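Local atomic coordinates of putative Acetyltransferase from the GNAT family (Novosphingobium aromaticivorans DSM 12444, PDB entry 3EC4), a protein that probably works as an acyltransferase of the GNAT family, moving an acyl group, most likely from a coenzyme A thioester, to an acceptor. Residues Ile101-Glu106 with Gln133-Arg138; Thr113-Ala118 with Gly141-Met146; Leu117-Gly122 with Thr165-Arg170; Ala145-Arg150 with Ser161-Trp166. One frame throughout, in Å; residues are numbered along the deposited sequence.

Interaction 1. Residues Ile101-Glu106 with Gln133-Arg138; sequences IVALGE and QFYGVR
L104 lies across the backbone of the 133-138 strand, its CG 3.6 Å from G136 N and its CD1 branch 3.5 Å from Y135 O. With chi1 at -59°, CG stands opposite the carbonyl carbon, and both methyls spread over the Y135-G136 peptide. Glycine suits position 136 because a beta carbon there would collide with CD2 of the leucine. L143, M146 and M112 pack against the same side chain, and an alanine here would probably leave a gap among them and bare the Y135-G136 peptide that the isobutyl group covers. Beneath this cover, V102 and G136 form an antiparallel hydrogen-bonded pair, with V102 N to G136 O at 2.9 Å and G136 N to V102 O at 2.8 Å. Strand 102-103 is thereby added at one margin of the GNAT sheet. L104 N reaches F134 O at 2.9 Å in an almost straight bond (177°), approaching above the carbonyl plane. Q133, its chain bent at chi2 (66°), swings NE2 back to the opposite face of that plane, and this oxygen accepts two bonds. A water joins L104 O to F134 N. On the other face of the strand pair, Y135 has V102 O at its ring edge, Q133 NE2 above one ring face, and CB 3.6 Å from I101 CG2. L178 and K181 of helix 174-188 pack on I101 and Y135, and a bound acetate lies beside the tyrosine.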
loop_
_atom_site.group_PDB
_atom_site.type_symbol
_atom_site.label_atom_id
_atom_site.label_comp_id
_atom_site.label_asym_id
_atom_site.label_seq_id
_atom_site.Cartn_x
_atom_site.Cartn_y
_atom_site.Cartn_z
ATOM N N ILE A 101 -17.451 7.411 10.554
ATOM C CA ILE A 101 -16.656 6.609 9.620
ATOM C C ILE A 101 -17.506 5.400 9.234
ATOM O O ILE A 101 -17.991 4.668 10.120
ATOM C CB ILE A 101 -15.320 6.155 10.231
ATOM C CG1 ILE A 101 -14.549 7.317 10.840
ATOM C CG2 ILE A 101 -14.446 5.406 9.174
ATOM C CD1 ILE A 101 -14.376 8.477 9.911
ATOM N N VAL A 102 -17.720 5.213 7.930
ATOM C CA VAL A 102 -18.540 4.125 7.390
ATOM C C VAL A 102 -17.696 3.101 6.635
ATOM O O VAL A 102 -16.746 3.450 5.954
ATOM C CB VAL A 102 -19.670 4.673 6.442
ATOM C CG1 VAL A 102 -20.655 5.593 7.215
ATOM C CG2 VAL A 102 -19.081 5.424 5.242
ATOM N N ALA A 103 -18.012 1.820 6.789
ATOM C CA ALA A 103 -17.396 0.783 5.971
ATOM C C ALA A 103 -17.817 0.964 4.494
ATOM O O ALA A 103 -18.980 1.236 4.185
ATOM C CB ALA A 103 -17.788 -0.618 6.469
ATOM N N LEU A 104 -16.863 0.823 3.584
ATOM C CA LEU A 104 -17.143 0.875 2.164
ATOM C C LEU A 104 -17.269 -0.523 1.576
ATOM O O LEU A 104 -16.747 -1.491 2.117
ATOM C CB LEU A 104 -16.048 1.642 1.444
ATOM C CG LEU A 104 -15.908 3.087 1.970
ATOM C CD1 LEU A 104 -14.761 3.802 1.264
ATOM C CD2 LEU A 104 -17.221 3.856 1.873
ATOM N N GLY A 105 -17.923 -0.623 0.437
ATOM C CA GLY A 105 -18.077 -1.904 -0.230
ATOM C C GLY A 105 -18.296 -1.765 -1.707
ATOM O O GLY A 105 -18.069 -0.705 -2.267
ATOM N N GLU A 106 -18.814 -2.828 -2.338
ATOM C CA GLU A 106 -18.894 -2.867 -3.792
ATOM C C GLU A 106 -19.646 -1.682 -4.365
ATOM O O GLU A 106 -19.282 -1.190 -5.406
ATOM C CB GLU A 106 -19.576 -4.161 -4.267
ATOM C CG GLU A 106 -19.247 -4.530 -5.716
ATOM C CD GLU A 106 -19.926 -5.834 -6.178
ATOM O OE1 GLU A 106 -21.003 -6.174 -5.622
ATOM O OE2 GLU A 106 -19.380 -6.499 -7.103
ATOM N N GLN A 133 -10.201 -4.290 4.016
ATOM C CA GLN A 133 -11.272 -3.394 4.461
ATOM C C GLN A 133 -10.949 -1.966 4.102
ATOM O O GLN A 133 -9.857 -1.480 4.380
ATOM C CB GLN A 133 -11.445 -3.468 5.966
ATOM C CG GLN A 133 -12.635 -2.648 6.495
ATOM C CD GLN A 133 -13.961 -3.179 6.040
ATOM O OE1 GLN A 133 -14.227 -4.370 6.183
ATOM N NE2 GLN A 133 -14.802 -2.313 5.469
ATOM N N PHE A 134 -11.953 -1.272 3.578
ATOM C CA PHE A 134 -11.933 0.155 3.354
ATOM C C PHE A 134 -13.007 0.884 4.133
ATOM O O PHE A 134 -14.110 0.354 4.364
ATOM C CB PHE A 134 -12.066 0.438 1.844
ATOM C CG PHE A 134 -10.744 0.410 1.125
ATOM C CD1 PHE A 134 -10.153 -0.801 0.801
ATOM C CD2 PHE A 134 -10.082 1.578 0.818
ATOM C CE1 PHE A 134 -8.900 -0.833 0.182
ATOM C CE2 PHE A 134 -8.829 1.548 0.195
ATOM C CZ PHE A 134 -8.260 0.350 -0.134
ATOM N N TYR A 135 -12.654 2.074 4.612
ATOM C CA TYR A 135 -13.563 2.951 5.308
ATOM C C TYR A 135 -13.589 4.296 4.593
ATOM O O TYR A 135 -12.641 4.665 3.861
ATOM C CB TYR A 135 -13.100 3.124 6.753
ATOM C CG TYR A 135 -13.279 1.869 7.607
ATOM C CD1 TYR A 135 -14.508 1.530 8.095
ATOM C CD2 TYR A 135 -12.213 1.026 7.891
ATOM C CE1 TYR A 135 -14.684 0.400 8.880
ATOM C CE2 TYR A 135 -12.385 -0.112 8.677
ATOM C CZ TYR A 135 -13.637 -0.408 9.160
ATOM O OH TYR A 135 -13.861 -1.551 9.934
ATOM N N GLY A 136 -14.682 5.019 4.799
ATOM C CA GLY A 136 -14.854 6.304 4.176
ATOM C C GLY A 136 -15.554 7.264 5.100
ATOM O O GLY A 136 -16.111 6.872 6.108
ATOM N N VAL A 137 -15.534 8.516 4.684
ATOM C CA VAL A 137 -16.371 9.540 5.274
ATOM C C VAL A 137 -17.133 10.214 4.149
ATOM O O VAL A 137 -16.567 10.502 3.084
ATOM C CB VAL A 137 -15.579 10.604 6.082
ATOM C CG1 VAL A 137 -16.544 11.571 6.754
ATOM C CG2 VAL A 137 -14.693 9.952 7.125
ATOM N N ARG A 138 -18.417 10.453 4.395
ATOM C CA ARG A 138 -19.289 11.128 3.426
ATOM C C ARG A 138 -19.647 12.511 3.918
ATOM O O ARG A 138 -19.939 12.690 5.088
ATOM C CB ARG A 138 -20.563 10.315 3.158
ATOM C CG ARG A 138 -20.252 8.967 2.506
ATOM C CD ARG A 138 -21.317 8.507 1.508
ATOM N NE ARG A 138 -20.764 7.468 0.636
ATOM C CZ ARG A 138 -20.613 7.560 -0.693
ATOM N NH1 ARG A 138 -21.000 8.637 -1.360
ATOM N NH2 ARG A 138 -20.079 6.551 -1.368
HETATM O O HOH W 1 -14.179 -2.734 2.249
#

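Interaction 2. Residues Thr113-Ala118 with Gly141-Met146; sequences TALALA and GRLAAM
L115 and M146 meet without any flat group between them: neither a ring nor a planar amide takes part, and methyl and methylene groups, the selenium and one backbone CH do most of the touching. The CD2 branch of L115 is the pivot. It lies 3.8 Å from CG of M146, a selenomethionine, 3.9 Å from A145 CA, and 4.2 Å from L143 CD2. A chi1 of 173° swings L115 CG away from its own backbone nitrogen, and the branch reaches down to the strand, where L115 and M146 run past one another in opposite directions. M146 starts from a chi1 of 72°, with CG held between N and the carbonyl carbon, and then continues fully extended, so that CE ends 3.7 Å from A116 CB. Alanine fits there because its lone methyl gives the long chain a seat close to the helix backbone. Helix 113-118 crosses strand 142-146 at -60°, the axes 9.3 Å apart. This is helix-on-sheet packing as in the GNAT fold: L143 and M146 face helix 109-118, whereas A144 and A145 turn their methyls to L174 and L178 of helix 174-188 on the other side of the sheet. W166 adds an aromatic wall beside L115. Since the side chains that meet are apolar and buried, this contact probably rests on close fit and exclusion of water, and the two segments share no hydrogen bond.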
loop_
_atom_site.group_PDB
_atom_site.type_symbol
_atom_site.label_atom_id
_atom_site.label_comp_id
_atom_site.label_asym_id
_atom_site.label_seq_id
_atom_site.Cartn_x
_atom_site.Cartn_y
_atom_site.Cartn_z
ATOM N N THR A 113 -12.985 4.775 -6.871
ATOM C CA THR A 113 -12.148 4.895 -8.063
ATOM C C THR A 113 -11.910 6.336 -8.512
ATOM O O THR A 113 -10.775 6.709 -8.822
ATOM C CB THR A 113 -12.731 4.030 -9.168
ATOM O OG1 THR A 113 -12.553 2.663 -8.787
ATOM C CG2 THR A 113 -11.992 4.313 -10.494
ATOM N N ALA A 114 -12.949 7.152 -8.576
ATOM C CA ALA A 114 -12.788 8.562 -8.942
ATOM C C ALA A 114 -11.830 9.249 -7.972
ATOM O O ALA A 114 -10.924 9.973 -8.389
ATOM C CB ALA A 114 -14.075 9.280 -8.925
ATOM N N LEU A 115 -12.075 9.054 -6.676
ATOM C CA LEU A 115 -11.216 9.675 -5.626
ATOM C C LEU A 115 -9.760 9.244 -5.756
ATOM O O LEU A 115 -8.852 10.104 -5.798
ATOM C CB LEU A 115 -11.780 9.351 -4.233
ATOM C CG LEU A 115 -10.969 9.746 -2.989
ATOM C CD1 LEU A 115 -10.707 11.262 -2.878
ATOM C CD2 LEU A 115 -11.777 9.221 -1.734
ATOM N N ALA A 116 -9.535 7.931 -5.880
ATOM C CA ALA A 116 -8.224 7.402 -5.984
ATOM C C ALA A 116 -7.461 7.922 -7.214
ATOM O O ALA A 116 -6.287 8.311 -7.116
ATOM C CB ALA A 116 -8.260 5.888 -6.004
ATOM N N LEU A 117 -8.116 7.937 -8.367
ATOM C CA LEU A 117 -7.452 8.377 -9.598
ATOM C C LEU A 117 -7.112 9.884 -9.573
ATOM O O LEU A 117 -6.137 10.295 -10.197
ATOM C CB LEU A 117 -8.286 7.987 -10.830
ATOM C CG LEU A 117 -8.477 6.463 -11.057
ATOM C CD1 LEU A 117 -9.326 6.190 -12.319
ATOM C CD2 LEU A 117 -7.141 5.712 -11.139
ATOM N N ALA A 118 -7.883 10.680 -8.832
ATOM C CA ALA A 118 -7.710 12.119 -8.699
ATOM C C ALA A 118 -6.677 12.567 -7.627
ATOM O O ALA A 118 -6.261 13.724 -7.609
ATOM C CB ALA A 118 -9.027 12.741 -8.339
ATOM N N GLY A 141 -23.357 13.991 1.012
ATOM C CA GLY A 141 -23.575 12.779 0.213
ATOM C C GLY A 141 -22.438 12.296 -0.652
ATOM O O GLY A 141 -22.539 11.250 -1.270
ATOM N N ARG A 142 -21.341 13.040 -0.707
ATOM C CA ARG A 142 -20.166 12.638 -1.472
ATOM C C ARG A 142 -19.181 11.855 -0.603
ATOM O O ARG A 142 -19.116 12.071 0.607
ATOM C CB ARG A 142 -19.489 13.853 -2.052
ATOM C CG ARG A 142 -20.429 14.701 -2.834
ATOM C CD ARG A 142 -19.758 15.766 -3.679
ATOM N NE ARG A 142 -20.797 16.368 -4.521
ATOM C CZ ARG A 142 -21.570 17.414 -4.206
ATOM N NH1 ARG A 142 -21.426 18.092 -3.075
ATOM N NH2 ARG A 142 -22.494 17.803 -5.075
ATOM N N LEU A 143 -18.416 10.963 -1.231
ATOM C CA LEU A 143 -17.315 10.256 -0.556
ATOM C C LEU A 143 -16.156 11.220 -0.433
ATOM O O LEU A 143 -15.475 11.467 -1.397
ATOM C CB LEU A 143 -16.894 9.017 -1.345
ATOM C CG LEU A 143 -15.753 8.155 -0.768
ATOM C CD1 LEU A 143 -16.148 7.658 0.628
ATOM C CD2 LEU A 143 -15.352 7.047 -1.710
ATOM N N ALA A 144 -15.946 11.760 0.761
ATOM C CA ALA A 144 -14.949 12.817 0.972
ATOM C C ALA A 144 -13.517 12.303 1.013
ATOM O O ALA A 144 -12.595 12.964 0.598
ATOM C CB ALA A 144 -15.271 13.553 2.226
ATOM N N ALA A 145 -13.345 11.105 1.562
ATOM C CA ALA A 145 -12.035 10.583 1.927
ATOM C C ALA A 145 -12.204 9.114 2.211
ATOM O O ALA A 145 -13.292 8.668 2.569
ATOM C CB ALA A 145 -11.478 11.271 3.182
HETATM N N MSE A 146 -11.111 8.388 2.072
HETATM C CA MSE A 146 -11.090 6.962 2.373
HETATM C C MSE A 146 -9.725 6.496 2.852
HETATM O O MSE A 146 -8.700 7.207 2.713
HETATM C CB MSE A 146 -11.531 6.151 1.159
HETATM C CG MSE A 146 -10.516 6.146 0.096
HETATM SE SE MSE A 146 -11.087 5.114 -1.454
HETATM C CE MSE A 146 -9.628 5.460 -2.594
#

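Interaction 3. Residues Leu117-Gly122 with Thr165-Arg170; sequences LATEPG and TWPEYR
The chain leaves helical geometry at T119, and there passes closest to the loop that follows strand 157-165, with the CA atoms of T119 and W166 6.8 Å apart. A118 offers its methyl to the far rim of the W166 indole, A118 CB lying only 3.3 Å from W166 CZ3, a tight approach from an oblique direction. A small residue suits this place, because little more than a methyl could stand between helix and ring. T119 divides its two branches between two tasks. At a chi1 of 56° its OG1 sits between the backbone N and the carbonyl carbon, turned back to bond L115 O. Its methyl is thereby directed at the loop, where T119 CG2 stands 3.4 Å from T165 O and 3.5 Å from R170 NH2, at the edge of the guanidinium and near its plane. R170 reaches that carbonyl with an extended chain and grips it side-on: R170 NE and R170 NH2 each lie 2.9 Å from T165 O, the first from above the carbonyl plane. R170 also opens an Arg-x-x-Gly-x-Ala sequence matching the signature by which GNAT enzymes bind the pyrophosphate of acetyl-CoA, so the turn described here probably leads into the cofactor loop. Two N-H groups and a positive charge on one oxygen are likely to polarise T165 O and help, with the backbone bonds Y169 N to W166 O and R170 N to P167 O, to hold the turn, while the threonine methyl packs against the guanidinium edge and adds no competing acceptor.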
loop_
_atom_site.group_PDB
_atom_site.type_symbol
_atom_site.label_atom_id
_atom_site.label_comp_id
_atom_site.label_asym_id
_atom_site.label_seq_id
_atom_site.Cartn_x
_atom_site.Cartn_y
_atom_site.Cartn_z
ATOM N N LEU A 117 -8.116 7.937 -8.367
ATOM C CA LEU A 117 -7.452 8.377 -9.598
ATOM C C LEU A 117 -7.112 9.884 -9.573
ATOM O O LEU A 117 -6.137 10.295 -10.197
ATOM C CB LEU A 117 -8.286 7.987 -10.830
ATOM C CG LEU A 117 -8.477 6.463 -11.057
ATOM C CD1 LEU A 117 -9.326 6.190 -12.319
ATOM C CD2 LEU A 117 -7.141 5.712 -11.139
ATOM N N ALA A 118 -7.883 10.680 -8.832
ATOM C CA ALA A 118 -7.710 12.119 -8.699
ATOM C C ALA A 118 -6.677 12.567 -7.627
ATOM O O ALA A 118 -6.261 13.724 -7.609
ATOM C CB ALA A 118 -9.027 12.741 -8.339
ATOM N N THR A 119 -6.336 11.683 -6.703
ATOM C CA THR A 119 -5.512 12.077 -5.552
ATOM C C THR A 119 -4.276 11.208 -5.576
ATOM O O THR A 119 -3.946 10.650 -6.603
ATOM C CB THR A 119 -6.290 11.937 -4.226
ATOM O OG1 THR A 119 -6.768 10.593 -4.098
ATOM C CG2 THR A 119 -7.479 12.912 -4.206
ATOM N N GLU A 120 -3.599 11.070 -4.445
ATOM C CA GLU A 120 -2.377 10.276 -4.392
ATOM C C GLU A 120 -2.496 9.156 -3.335
ATOM O O GLU A 120 -1.823 9.196 -2.299
ATOM C CB GLU A 120 -1.174 11.198 -4.118
ATOM C CG GLU A 120 -0.897 12.201 -5.251
ATOM C CD GLU A 120 0.065 13.313 -4.852
ATOM O OE1 GLU A 120 0.581 13.308 -3.704
ATOM O OE2 GLU A 120 0.270 14.218 -5.687
ATOM N N PRO A 121 -3.353 8.142 -3.609
ATOM C CA PRO A 121 -3.570 7.005 -2.701
ATOM C C PRO A 121 -2.520 5.898 -2.860
ATOM O O PRO A 121 -2.589 4.855 -2.149
ATOM C CB PRO A 121 -4.934 6.445 -3.171
ATOM C CG PRO A 121 -4.978 6.732 -4.617
ATOM C CD PRO A 121 -4.151 8.007 -4.848
ATOM N N GLY A 122 -1.589 6.109 -3.790
ATOM C CA GLY A 122 -0.785 5.009 -4.320
ATOM C C GLY A 122 -1.478 4.346 -5.513
ATOM O O GLY A 122 -2.494 4.876 -6.028
ATOM N N THR A 165 -8.061 12.026 0.193
ATOM C CA THR A 165 -9.100 12.987 0.515
ATOM C C THR A 165 -9.201 13.916 -0.686
ATOM O O THR A 165 -8.161 14.340 -1.212
ATOM C CB THR A 165 -8.744 13.834 1.784
ATOM O OG1 THR A 165 -8.465 12.965 2.906
ATOM C CG2 THR A 165 -9.871 14.786 2.147
ATOM N N TRP A 166 -10.418 14.197 -1.159
ATOM C CA TRP A 166 -10.574 15.204 -2.235
ATOM C C TRP A 166 -10.005 16.510 -1.677
ATOM O O TRP A 166 -10.200 16.820 -0.517
ATOM C CB TRP A 166 -12.049 15.463 -2.587
ATOM C CG TRP A 166 -12.717 14.330 -3.295
ATOM C CD1 TRP A 166 -13.627 13.431 -2.760
ATOM C CD2 TRP A 166 -12.521 13.937 -4.645
ATOM N NE1 TRP A 166 -13.979 12.502 -3.713
ATOM C CE2 TRP A 166 -13.341 12.809 -4.882
ATOM C CE3 TRP A 166 -11.724 14.417 -5.682
ATOM C CZ2 TRP A 166 -13.391 12.176 -6.117
ATOM C CZ3 TRP A 166 -11.775 13.786 -6.898
ATOM C CH2 TRP A 166 -12.622 12.698 -7.114
ATOM N N PRO A 167 -9.338 17.301 -2.528
ATOM C CA PRO A 167 -8.810 18.605 -2.120
ATOM C C PRO A 167 -9.808 19.478 -1.410
ATOM O O PRO A 167 -9.452 20.075 -0.370
ATOM C CB PRO A 167 -8.372 19.228 -3.433
ATOM C CG PRO A 167 -8.018 18.103 -4.280
ATOM C CD PRO A 167 -9.011 16.998 -3.921
ATOM N N GLU A 168 -11.053 19.522 -1.886
ATOM C CA GLU A 168 -12.064 20.355 -1.271
ATOM C C GLU A 168 -12.470 19.947 0.156
ATOM O O GLU A 168 -13.115 20.750 0.863
ATOM C CB GLU A 168 -13.311 20.488 -2.161
ATOM C CG GLU A 168 -13.996 19.191 -2.513
ATOM C CD GLU A 168 -13.539 18.573 -3.815
ATOM O OE1 GLU A 168 -12.313 18.621 -4.132
ATOM O OE2 GLU A 168 -14.408 17.959 -4.492
ATOM N N TYR A 169 -12.112 18.729 0.579
ATOM C CA TYR A 169 -12.369 18.286 1.957
ATOM C C TYR A 169 -11.113 18.145 2.825
ATOM O O TYR A 169 -11.159 17.544 3.926
ATOM C CB TYR A 169 -13.123 16.957 1.973
ATOM C CG TYR A 169 -14.373 17.018 1.142
ATOM C CD1 TYR A 169 -15.418 17.880 1.470
ATOM C CD2 TYR A 169 -14.498 16.229 0.019
ATOM C CE1 TYR A 169 -16.566 17.943 0.665
ATOM C CE2 TYR A 169 -15.637 16.266 -0.776
ATOM C CZ TYR A 169 -16.655 17.123 -0.461
ATOM O OH TYR A 169 -17.751 17.128 -1.283
ATOM N N ARG A 170 -10.007 18.670 2.340
ATOM C CA ARG A 170 -8.747 18.607 3.082
ATOM C C ARG A 170 -8.731 19.624 4.211
ATOM O O ARG A 170 -9.558 20.547 4.264
ATOM C CB ARG A 170 -7.558 18.747 2.149
ATOM C CG ARG A 170 -7.354 17.488 1.381
ATOM C CD ARG A 170 -6.232 17.584 0.435
ATOM N NE ARG A 170 -6.251 16.440 -0.477
ATOM C CZ ARG A 170 -5.539 16.343 -1.595
ATOM N NH1 ARG A 170 -4.716 17.324 -1.954
ATOM N NH2 ARG A 170 -5.645 15.267 -2.355
#

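Interaction 4. Residues Ala145-Arg150 with Ser161-Trp166; sequences AMAGER and SGVCTW
R150 lays its guanidinium over the S161 hydroxyl, OG standing 3.0 Å above the plane. The R150 NH1 to S161 OG distance is 3.2 Å, but the angle is too poor for a hydrogen bond, so this is van der Waals packing of a hydroxyl against the guanidinium face. On the opposite sheet face, A147 CB meets V163 CG2 at 3.7 Å. Backbone pairs set these positions: M146 with C164 and G148 with S161 are antiparallel hydrogen-bonded pairs. Between them the register slips by one residue, a beta bulge in which G162 takes a positive phi (73°), easy for a residue without a side chain. A bulge in the strand before the cofactor-binding helix, here 157-165, is a hallmark of the GNAT fold and probably helps to splay the sheet for the acyl-CoA, as in relatives. Farther out, E159 forms a salt bridge with R150 NE, and F40, P123 and Y131 pack on the arginine side chain. A leucine in place of R150 would probably leave E159 without its charged mate and S161 OG without the flat group over it. The salt bridge with E159 probably orients the arginine, whose face then covers the serine without a hydrogen bond between them.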
loop_
_atom_site.group_PDB
_atom_site.type_symbol
_atom_site.label_atom_id
_atom_site.label_comp_id
_atom_site.label_asym_id
_atom_site.label_seq_id
_atom_site.Cartn_x
_atom_site.Cartn_y
_atom_site.Cartn_z
ATOM N N ALA A 145 -13.345 11.105 1.562
ATOM C CA ALA A 145 -12.035 10.583 1.927
ATOM C C ALA A 145 -12.204 9.114 2.211
ATOM O O ALA A 145 -13.292 8.668 2.569
ATOM C CB ALA A 145 -11.478 11.271 3.182
HETATM N N MSE A 146 -11.111 8.388 2.072
HETATM C CA MSE A 146 -11.090 6.962 2.373
HETATM C C MSE A 146 -9.725 6.496 2.852
HETATM O O MSE A 146 -8.700 7.207 2.713
HETATM C CB MSE A 146 -11.531 6.151 1.159
HETATM C CG MSE A 146 -10.516 6.146 0.096
HETATM SE SE MSE A 146 -11.087 5.114 -1.454
HETATM C CE MSE A 146 -9.628 5.460 -2.594
ATOM N N ALA A 147 -9.702 5.273 3.386
ATOM C CA ALA A 147 -8.462 4.574 3.726
ATOM C C ALA A 147 -8.777 3.097 3.842
ATOM O O ALA A 147 -9.907 2.708 4.129
ATOM C CB ALA A 147 -7.831 5.072 5.044
ATOM N N GLY A 148 -7.746 2.281 3.670
ATOM C CA GLY A 148 -7.931 0.859 3.662
ATOM C C GLY A 148 -6.721 0.068 4.101
ATOM O O GLY A 148 -5.724 0.609 4.625
ATOM N N GLU A 149 -6.834 -1.216 3.833
ATOM C CA GLU A 149 -5.813 -2.209 4.102
ATOM C C GLU A 149 -5.203 -2.727 2.822
ATOM O O GLU A 149 -5.901 -2.866 1.817
ATOM C CB GLU A 149 -6.424 -3.388 4.835
ATOM C CG GLU A 149 -7.168 -2.996 6.095
ATOM C CD GLU A 149 -7.862 -4.141 6.755
ATOM O OE1 GLU A 149 -8.391 -5.018 6.048
ATOM O OE2 GLU A 149 -7.919 -4.146 8.011
ATOM N N ARG A 150 -3.922 -3.073 2.874
ATOM C CA ARG A 150 -3.260 -3.651 1.710
ATOM C C ARG A 150 -2.417 -4.880 2.049
ATOM O O ARG A 150 -2.994 -5.928 2.368
ATOM C CB ARG A 150 -2.526 -2.554 0.940
ATOM C CG ARG A 150 -2.155 -2.882 -0.476
ATOM C CD ARG A 150 -1.608 -1.685 -1.216
ATOM N NE ARG A 150 -0.322 -1.257 -0.727
ATOM C CZ ARG A 150 0.351 -0.208 -1.208
ATOM N NH1 ARG A 150 -0.113 0.547 -2.211
ATOM N NH2 ARG A 150 1.497 0.112 -0.681
ATOM N N SER A 161 -3.120 1.633 3.799
ATOM C CA SER A 161 -2.934 2.123 2.405
ATOM C C SER A 161 -4.211 2.816 1.886
ATOM O O SER A 161 -5.289 2.737 2.503
ATOM C CB SER A 161 -2.512 1.002 1.437
ATOM O OG SER A 161 -1.909 1.521 0.237
ATOM N N GLY A 162 -4.056 3.540 0.781
ATOM C CA GLY A 162 -5.197 4.137 0.089
ATOM C C GLY A 162 -5.791 5.323 0.818
ATOM O O GLY A 162 -6.990 5.604 0.650
ATOM N N VAL A 163 -4.969 6.040 1.604
ATOM C CA VAL A 163 -5.485 7.177 2.387
ATOM C C VAL A 163 -5.564 8.391 1.461
ATOM O O VAL A 163 -4.542 8.943 1.053
ATOM C CB VAL A 163 -4.590 7.527 3.587
ATOM C CG1 VAL A 163 -5.208 8.686 4.361
ATOM C CG2 VAL A 163 -4.385 6.272 4.512
ATOM N N CYS A 164 -6.760 8.841 1.136
ATOM C CA CYS A 164 -6.837 10.003 0.273
ATOM C C CYS A 164 -8.132 10.724 0.458
ATOM O O CYS A 164 -9.164 10.104 0.762
ATOM C CB CYS A 164 -6.708 9.567 -1.158
ATOM S SG CYS A 164 -8.025 8.438 -1.560
ATOM N N THR A 165 -8.061 12.026 0.193
ATOM C CA THR A 165 -9.100 12.987 0.515
ATOM C C THR A 165 -9.201 13.916 -0.686
ATOM O O THR A 165 -8.161 14.340 -1.212
ATOM C CB THR A 165 -8.744 13.834 1.784
ATOM O OG1 THR A 165 -8.465 12.965 2.906
ATOM C CG2 THR A 165 -9.871 14.786 2.147
ATOM N N TRP A 166 -10.418 14.197 -1.159
ATOM C CA TRP A 166 -10.574 15.204 -2.235
ATOM C C TRP A 166 -10.005 16.510 -1.677
ATOM O O TRP A 166 -10.200 16.820 -0.517
ATOM C CB TRP A 166 -12.049 15.463 -2.587
ATOM C CG TRP A 166 -12.717 14.330 -3.295
ATOM C CD1 TRP A 166 -13.627 13.431 -2.760
ATOM C CD2 TRP A 166 -12.521 13.937 -4.645
ATOM N NE1 TRP A 166 -13.979 12.502 -3.713
ATOM C CE2 TRP A 166 -13.341 12.809 -4.882
ATOM C CE3 TRP A 166 -11.724 14.417 -5.682
ATOM C CZ2 TRP A 166 -13.391 12.176 -6.117
ATOM C CZ3 TRP A 166 -11.775 13.786 -6.898
ATOM C CH2 TRP A 166 -12.622 12.698 -7.114
#

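In the fold
All four contacts lie in the GNAT part of the chain and gather around strands 134-139, 142-149 and 157-165, neighbours in one mixed sheet. Interaction 1 adds the marginal strand 102-103, and interaction 4 joins the hairpin on the inner side; their centres are about 9 Å apart. Interactions 2 and 3 both start from helix 109-118, with centres about 7 Å apart. Interaction 2 shares A145 and M146 with interaction 4, and interaction 3 shares T165 and W166 with it. Along the chain, interactions 1 and 2 interlock, whereas interaction 4 opens after interaction 1 closes. The helix is thus fixed to sheet and loop, next to the loop that probably leads into the cofactor-binding segment.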